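Local coordinates for protein ORF14 (PDB 2WPX) that is a tandem GNAT-type protein of the clavulanic acid biosynthesis pathway that binds acetyl-CoA and probably acts as an acyltransferase, at residues A[187-201]-A[216-228]. Sequence-based numbering, arbitrary orientation.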
loop_
_atom_site.group_PDB
_atom_site.type_symbol
_atom_site.label_atom_id
_atom_site.label_comp_id
_atom_site.label_asym_id
_atom_site.label_seq_id
_atom_site.Cartn_x
_atom_site.Cartn_y
_atom_site.Cartn_z
ATOM N N THR A 187 5.274 -16.922 2.578
ATOM C CA THR A 187 5.358 -15.898 1.572
ATOM C C THR A 187 4.831 -16.392 0.257
ATOM O O THR A 187 4.296 -15.618 -0.518
ATOM C CB THR A 187 6.829 -15.455 1.423
ATOM O OG1 THR A 187 7.306 -15.049 2.718
ATOM C CG2 THR A 187 6.947 -14.310 0.493
ATOM N N ILE A 188 4.989 -17.680 -0.011
ATOM C CA ILE A 188 4.561 -18.207 -1.285
ATOM C C ILE A 188 3.298 -19.012 -1.026
ATOM O O ILE A 188 3.248 -19.841 -0.102
ATOM C CB ILE A 188 5.675 -19.136 -1.929
ATOM C CG1 ILE A 188 7.014 -18.401 -2.068
ATOM C CG2 ILE A 188 5.170 -19.755 -3.225
ATOM C CD1 ILE A 188 6.878 -17.117 -2.934
ATOM N N THR A 189 2.286 -18.764 -1.842
ATOM C CA THR A 189 0.999 -19.476 -1.725
ATOM C C THR A 189 1.009 -20.888 -2.348
ATOM O O THR A 189 1.307 -21.072 -3.495
ATOM C CB THR A 189 -0.189 -18.604 -2.255
ATOM O OG1 THR A 189 -1.443 -19.312 -2.128
ATOM C CG2 THR A 189 0.001 -18.335 -3.663
ATOM N N PRO A 190 0.725 -21.915 -1.558
ATOM C CA PRO A 190 0.660 -23.257 -2.184
ATOM C C PRO A 190 -0.268 -23.258 -3.437
ATOM O O PRO A 190 -1.299 -22.628 -3.427
ATOM C CB PRO A 190 0.111 -24.136 -1.054
ATOM C CG PRO A 190 0.589 -23.383 0.213
ATOM C CD PRO A 190 0.276 -21.937 -0.163
ATOM N N ASP A 191 0.147 -23.920 -4.510
ATOM C CA ASP A 191 -0.698 -24.116 -5.696
ATOM C C ASP A 191 -2.171 -24.392 -5.333
ATOM O O ASP A 191 -3.070 -23.866 -5.972
ATOM C CB ASP A 191 -0.172 -25.298 -6.533
ATOM C CG ASP A 191 1.251 -25.065 -7.068
ATOM O OD1 ASP A 191 1.934 -24.098 -6.632
ATOM O OD2 ASP A 191 1.703 -25.869 -7.923
ATOM N N GLU A 192 -2.395 -25.222 -4.323
ATOM C CA GLU A 192 -3.707 -25.617 -3.903
ATOM C C GLU A 192 -4.653 -24.443 -3.658
ATOM O O GLU A 192 -5.864 -24.565 -3.926
ATOM C CB GLU A 192 -3.538 -26.416 -2.613
ATOM C CG GLU A 192 -4.783 -26.970 -2.043
ATOM C CD GLU A 192 -4.501 -27.967 -0.921
ATOM O OE1 GLU A 192 -5.441 -28.644 -0.447
ATOM O OE2 GLU A 192 -3.332 -28.084 -0.489
ATOM N N TYR A 193 -4.110 -23.332 -3.130
ATOM C CA TYR A 193 -4.940 -22.194 -2.721
ATOM C C TYR A 193 -4.893 -20.973 -3.588
ATOM O O TYR A 193 -5.582 -20.005 -3.280
ATOM C CB TYR A 193 -4.678 -21.741 -1.303
ATOM C CG TYR A 193 -4.816 -22.834 -0.317
ATOM C CD1 TYR A 193 -3.719 -23.288 0.371
ATOM C CD2 TYR A 193 -6.011 -23.444 -0.106
ATOM C CE1 TYR A 193 -3.817 -24.317 1.273
ATOM C CE2 TYR A 193 -6.105 -24.484 0.775
ATOM C CZ TYR A 193 -5.000 -24.902 1.460
ATOM O OH TYR A 193 -5.071 -25.907 2.370
ATOM N N ALA A 194 -4.132 -21.043 -4.667
ATOM C CA ALA A 194 -3.935 -19.936 -5.551
ATOM C C ALA A 194 -5.198 -19.591 -6.306
ATOM O O ALA A 194 -5.690 -18.431 -6.263
ATOM C CB ALA A 194 -2.742 -20.249 -6.558
ATOM N N VAL A 195 -5.753 -20.575 -7.024
ATOM C CA VAL A 195 -6.998 -20.264 -7.757
ATOM C C VAL A 195 -8.169 -19.913 -6.786
ATOM O O VAL A 195 -8.913 -18.988 -7.045
ATOM C CB VAL A 195 -7.365 -21.326 -8.818
ATOM C CG1 VAL A 195 -8.746 -21.074 -9.405
ATOM C CG2 VAL A 195 -6.331 -21.294 -9.943
ATOM N N PRO A 196 -8.301 -20.642 -5.658
ATOM C CA PRO A 196 -9.349 -20.317 -4.696
ATOM C C PRO A 196 -9.204 -18.887 -4.129
ATOM O O PRO A 196 -10.214 -18.219 -3.915
ATOM C CB PRO A 196 -9.157 -21.379 -3.610
ATOM C CG PRO A 196 -8.656 -22.613 -4.410
ATOM C CD PRO A 196 -7.787 -22.021 -5.497
ATOM N N VAL A 197 -7.972 -18.459 -3.865
ATOM C CA VAL A 197 -7.709 -17.109 -3.490
ATOM C C VAL A 197 -8.185 -16.124 -4.566
ATOM O O VAL A 197 -8.701 -15.029 -4.262
ATOM C CB VAL A 197 -6.180 -16.868 -3.174
ATOM C CG1 VAL A 197 -5.791 -15.398 -3.377
ATOM C CG2 VAL A 197 -5.860 -17.284 -1.767
ATOM N N SER A 198 -7.986 -16.461 -5.827
ATOM C CA SER A 198 -8.336 -15.479 -6.800
ATOM C C SER A 198 -9.851 -15.445 -7.006
ATOM O O SER A 198 -10.390 -14.398 -7.357
ATOM C CB SER A 198 -7.597 -15.727 -8.103
ATOM O OG SER A 198 -8.162 -16.852 -8.723
ATOM N N GLU A 199 -10.545 -16.561 -6.787
ATOM C CA GLU A 199 -11.982 -16.558 -6.983
ATOM C C GLU A 199 -12.682 -15.921 -5.765
ATOM O O GLU A 199 -13.895 -15.691 -5.757
ATOM C CB GLU A 199 -12.534 -17.960 -7.377
ATOM C CG GLU A 199 -12.067 -19.149 -6.503
ATOM C CD GLU A 199 -12.307 -20.558 -7.132
ATOM O OE1 GLU A 199 -11.690 -21.543 -6.660
ATOM O OE2 GLU A 199 -13.102 -20.688 -8.090
ATOM N N LEU A 200 -11.904 -15.625 -4.733
ATOM C CA LEU A 200 -12.437 -14.834 -3.639
ATOM C C LEU A 200 -12.320 -13.340 -3.967
ATOM O O LEU A 200 -11.948 -12.572 -3.090
ATOM C CB LEU A 200 -11.697 -15.131 -2.325
ATOM C CG LEU A 200 -12.289 -15.949 -1.171
ATOM C CD1 LEU A 200 -12.731 -17.327 -1.604
ATOM C CD2 LEU A 200 -11.255 -16.057 -0.082
ATOM N N GLU A 201 -12.555 -12.936 -5.224
ATOM C CA GLU A 201 -12.914 -11.521 -5.524
ATOM C C GLU A 201 -14.354 -11.497 -5.960
ATOM O O GLU A 201 -14.790 -10.551 -6.595
ATOM C CB GLU A 201 -12.059 -10.839 -6.606
ATOM C CG GLU A 201 -10.599 -10.728 -6.276
ATOM C CD GLU A 201 -10.352 -10.795 -4.774
ATOM O OE1 GLU A 201 -10.940 -9.930 -4.081
ATOM O OE2 GLU A 201 -9.592 -11.697 -4.295
ATOM N N VAL A 216 -13.454 -11.392 -19.194
ATOM C CA VAL A 216 -12.354 -11.134 -18.259
ATOM C C VAL A 216 -12.276 -12.190 -17.179
ATOM O O VAL A 216 -13.299 -12.742 -16.729
ATOM C CB VAL A 216 -12.456 -9.775 -17.507
ATOM C CG1 VAL A 216 -12.831 -8.641 -18.439
ATOM C CG2 VAL A 216 -13.428 -9.895 -16.344
ATOM N N ARG A 217 -11.050 -12.373 -16.713
ATOM C CA ARG A 217 -10.681 -13.489 -15.897
ATOM C C ARG A 217 -9.904 -12.939 -14.745
ATOM O O ARG A 217 -9.161 -11.977 -14.915
ATOM C CB ARG A 217 -9.721 -14.394 -16.678
ATOM C CG ARG A 217 -9.705 -15.775 -16.109
ATOM C CD ARG A 217 -8.886 -16.774 -16.906
ATOM N NE ARG A 217 -8.057 -17.597 -16.014
ATOM C CZ ARG A 217 -6.740 -17.443 -15.937
ATOM N NH1 ARG A 217 -6.172 -16.502 -16.697
ATOM N NH2 ARG A 217 -5.989 -18.205 -15.129
ATOM N N THR A 218 -10.035 -13.558 -13.578
ATOM C CA THR A 218 -9.153 -13.219 -12.462
ATOM C C THR A 218 -8.110 -14.316 -12.284
ATOM O O THR A 218 -8.327 -15.467 -12.640
ATOM C CB THR A 218 -9.954 -12.948 -11.167
ATOM O OG1 THR A 218 -10.994 -12.000 -11.449
ATOM C CG2 THR A 218 -9.046 -12.391 -10.064
ATOM N N SER A 219 -6.942 -13.967 -11.794
ATOM C CA SER A 219 -5.971 -15.012 -11.594
ATOM C C SER A 219 -4.985 -14.586 -10.531
ATOM O O SER A 219 -4.874 -13.385 -10.209
ATOM C CB SER A 219 -5.264 -15.423 -12.914
ATOM O OG SER A 219 -4.742 -14.293 -13.612
ATOM N N TYR A 220 -4.293 -15.573 -9.973
ATOM C CA TYR A 220 -3.345 -15.317 -8.949
ATOM C C TYR A 220 -2.075 -14.917 -9.713
ATOM O O TYR A 220 -1.709 -15.586 -10.691
ATOM C CB TYR A 220 -3.138 -16.575 -8.094
ATOM C CG TYR A 220 -2.339 -16.296 -6.839
ATOM C CD1 TYR A 220 -2.970 -15.884 -5.669
ATOM C CD2 TYR A 220 -0.948 -16.401 -6.841
ATOM C CE1 TYR A 220 -2.242 -15.565 -4.548
ATOM C CE2 TYR A 220 -0.204 -16.137 -5.707
ATOM C CZ TYR A 220 -0.869 -15.706 -4.563
ATOM O OH TYR A 220 -0.145 -15.435 -3.440
ATOM N N ALA A 221 -1.437 -13.817 -9.309
ATOM C CA ALA A 221 -0.296 -13.296 -10.022
ATOM C C ALA A 221 0.949 -13.502 -9.197
ATOM O O ALA A 221 1.203 -12.793 -8.260
ATOM C CB ALA A 221 -0.489 -11.850 -10.305
ATOM N N ARG A 222 1.709 -14.512 -9.585
ATOM C CA ARG A 222 2.923 -14.885 -8.964
ATOM C C ARG A 222 3.934 -13.751 -8.928
ATOM O O ARG A 222 4.847 -13.753 -8.130
ATOM C CB ARG A 222 3.503 -16.029 -9.758
ATOM C CG ARG A 222 3.555 -17.337 -9.084
ATOM C CD ARG A 222 2.300 -18.075 -8.709
ATOM N NE ARG A 222 2.596 -18.462 -7.350
ATOM C CZ ARG A 222 2.035 -19.412 -6.609
ATOM N NH1 ARG A 222 1.105 -20.240 -7.046
ATOM N NH2 ARG A 222 2.476 -19.523 -5.368
ATOM N N GLN A 223 3.768 -12.783 -9.819
ATOM C CA GLN A 223 4.696 -11.690 -9.906
ATOM C C GLN A 223 4.576 -10.766 -8.691
ATOM O O GLN A 223 5.541 -10.119 -8.315
ATOM C CB GLN A 223 4.509 -10.924 -11.218
ATOM C CG GLN A 223 5.687 -10.070 -11.548
ATOM C CD GLN A 223 5.601 -9.379 -12.908
ATOM O OE1 GLN A 223 4.892 -9.811 -13.803
ATOM N NE2 GLN A 223 6.347 -8.312 -13.054
ATOM N N PHE A 224 3.393 -10.719 -8.090
ATOM C CA PHE A 224 3.204 -10.053 -6.818
ATOM C C PHE A 224 4.128 -10.646 -5.765
ATOM O O PHE A 224 4.848 -9.924 -5.089
ATOM C CB PHE A 224 1.754 -10.158 -6.346
ATOM C CG PHE A 224 0.850 -9.169 -6.962
ATOM C CD1 PHE A 224 1.084 -7.806 -6.804
ATOM C CD2 PHE A 224 -0.280 -9.578 -7.685
ATOM C CE1 PHE A 224 0.217 -6.855 -7.408
ATOM C CE2 PHE A 224 -1.147 -8.655 -8.241
ATOM C CZ PHE A 224 -0.891 -7.292 -8.124
ATOM N N GLU A 225 4.093 -11.969 -5.640
ATOM C CA GLU A 225 4.995 -12.673 -4.744
ATOM C C GLU A 225 6.466 -12.405 -5.068
ATOM O O GLU A 225 7.233 -12.170 -4.168
ATOM C CB GLU A 225 4.749 -14.184 -4.770
ATOM C CG GLU A 225 3.376 -14.584 -4.349
ATOM C CD GLU A 225 3.163 -16.075 -4.248
ATOM O OE1 GLU A 225 2.340 -16.461 -3.420
ATOM O OE2 GLU A 225 3.810 -16.860 -5.006
ATOM N N THR A 226 6.846 -12.463 -6.347
ATOM C CA THR A 226 8.251 -12.249 -6.697
ATOM C C THR A 226 8.695 -10.794 -6.461
ATOM O O THR A 226 9.839 -10.583 -6.049
ATOM C CB THR A 226 8.648 -12.722 -8.129
ATOM O OG1 THR A 226 8.100 -11.840 -9.126
ATOM C CG2 THR A 226 8.167 -14.139 -8.366
ATOM N N MET A 227 7.786 -9.835 -6.686
ATOM C CA MET A 227 8.054 -8.426 -6.421
ATOM C C MET A 227 8.376 -8.200 -4.926
ATOM O O MET A 227 9.344 -7.532 -4.590
ATOM C CB MET A 227 6.895 -7.539 -6.896
ATOM C CG MET A 227 6.948 -6.117 -6.413
ATOM S SD MET A 227 5.380 -5.267 -6.539
ATOM C CE MET A 227 4.486 -6.133 -5.234
ATOM N N ARG A 228 7.557 -8.799 -4.069
ATOM C CA ARG A 228 7.719 -8.812 -2.640
ATOM C C ARG A 228 9.053 -9.369 -2.184
ATOM O O ARG A 228 9.730 -8.797 -1.364
ATOM C CB ARG A 228 6.617 -9.666 -2.021
ATOM C CG ARG A 228 5.631 -8.890 -1.257
ATOM C CD ARG A 228 4.275 -8.948 -1.859
ATOM N NE ARG A 228 3.261 -8.247 -1.057
ATOM C CZ ARG A 228 2.098 -7.816 -1.542
ATOM N NH1 ARG A 228 1.805 -8.001 -2.830
ATOM N NH2 ARG A 228 1.225 -7.199 -0.738
#
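The ring of Tyr220 meets Val197 at one edge, where the CG1 methyl lies near the ring plane, 3.7 Å from Tyr220 CD1. The carboxylate carbon of Glu225 is also at the ring's edge, while Ala194 sits by the ring's root, its CB 4.0 Å from Tyr220 CG. The second flat group, the guanidinium of Arg222, carries Tyr220 CE2 over one face, offset toward the rim, with the Thr189 methyl CG2 over that same face, and receives the carbonyl oxygen of Thr189 at its edge. There Arg222 NH2 donates a nearly straight hydrogen bond of 2.7 Å to Thr189 O (166° at the hydrogen), in the carbonyl plane and on a lone pair.

Glu225 takes the backbone N-H of Thr189, so both N and O of Thr189 are bonded to 216-228: Thr189 N lies 2.8 Å from Glu225 OE1, on the syn side but tilted out of the carboxylate plane. From above the opposite face, Tyr220 OH hydrogen-bonds to Glu225 OE1 at 2.7 Å. Arg222 NE and NH2 converge side-on on Glu225 OE2 from one face, a salt bridge; with both oxygens held, the carboxylate's rotation should be restricted. Bends at chi2 (66°) and chi3 (-133°) fold the arginine back toward it. Asp191 adds only a long charge pairing, with no N-H directed at its OD1. Farther along the helix, CB of Ser198 packs on the backbone of Ser219 and Tyr220, its OG turned back to Val195 O (2.8 Å).

The polar cluster thus ties the segment 187-190 before helix 191-199 to the start of helix 222-230 in the C-terminal GNAT unit, away from the acetyl-CoA site. Thr187 OG1 is hydrogen-bonded to Ala235 N of strand 234-242, the neighbour of strand 180-185, and Val197 also packs on Leu248 and Tyr251 of strand 247-256.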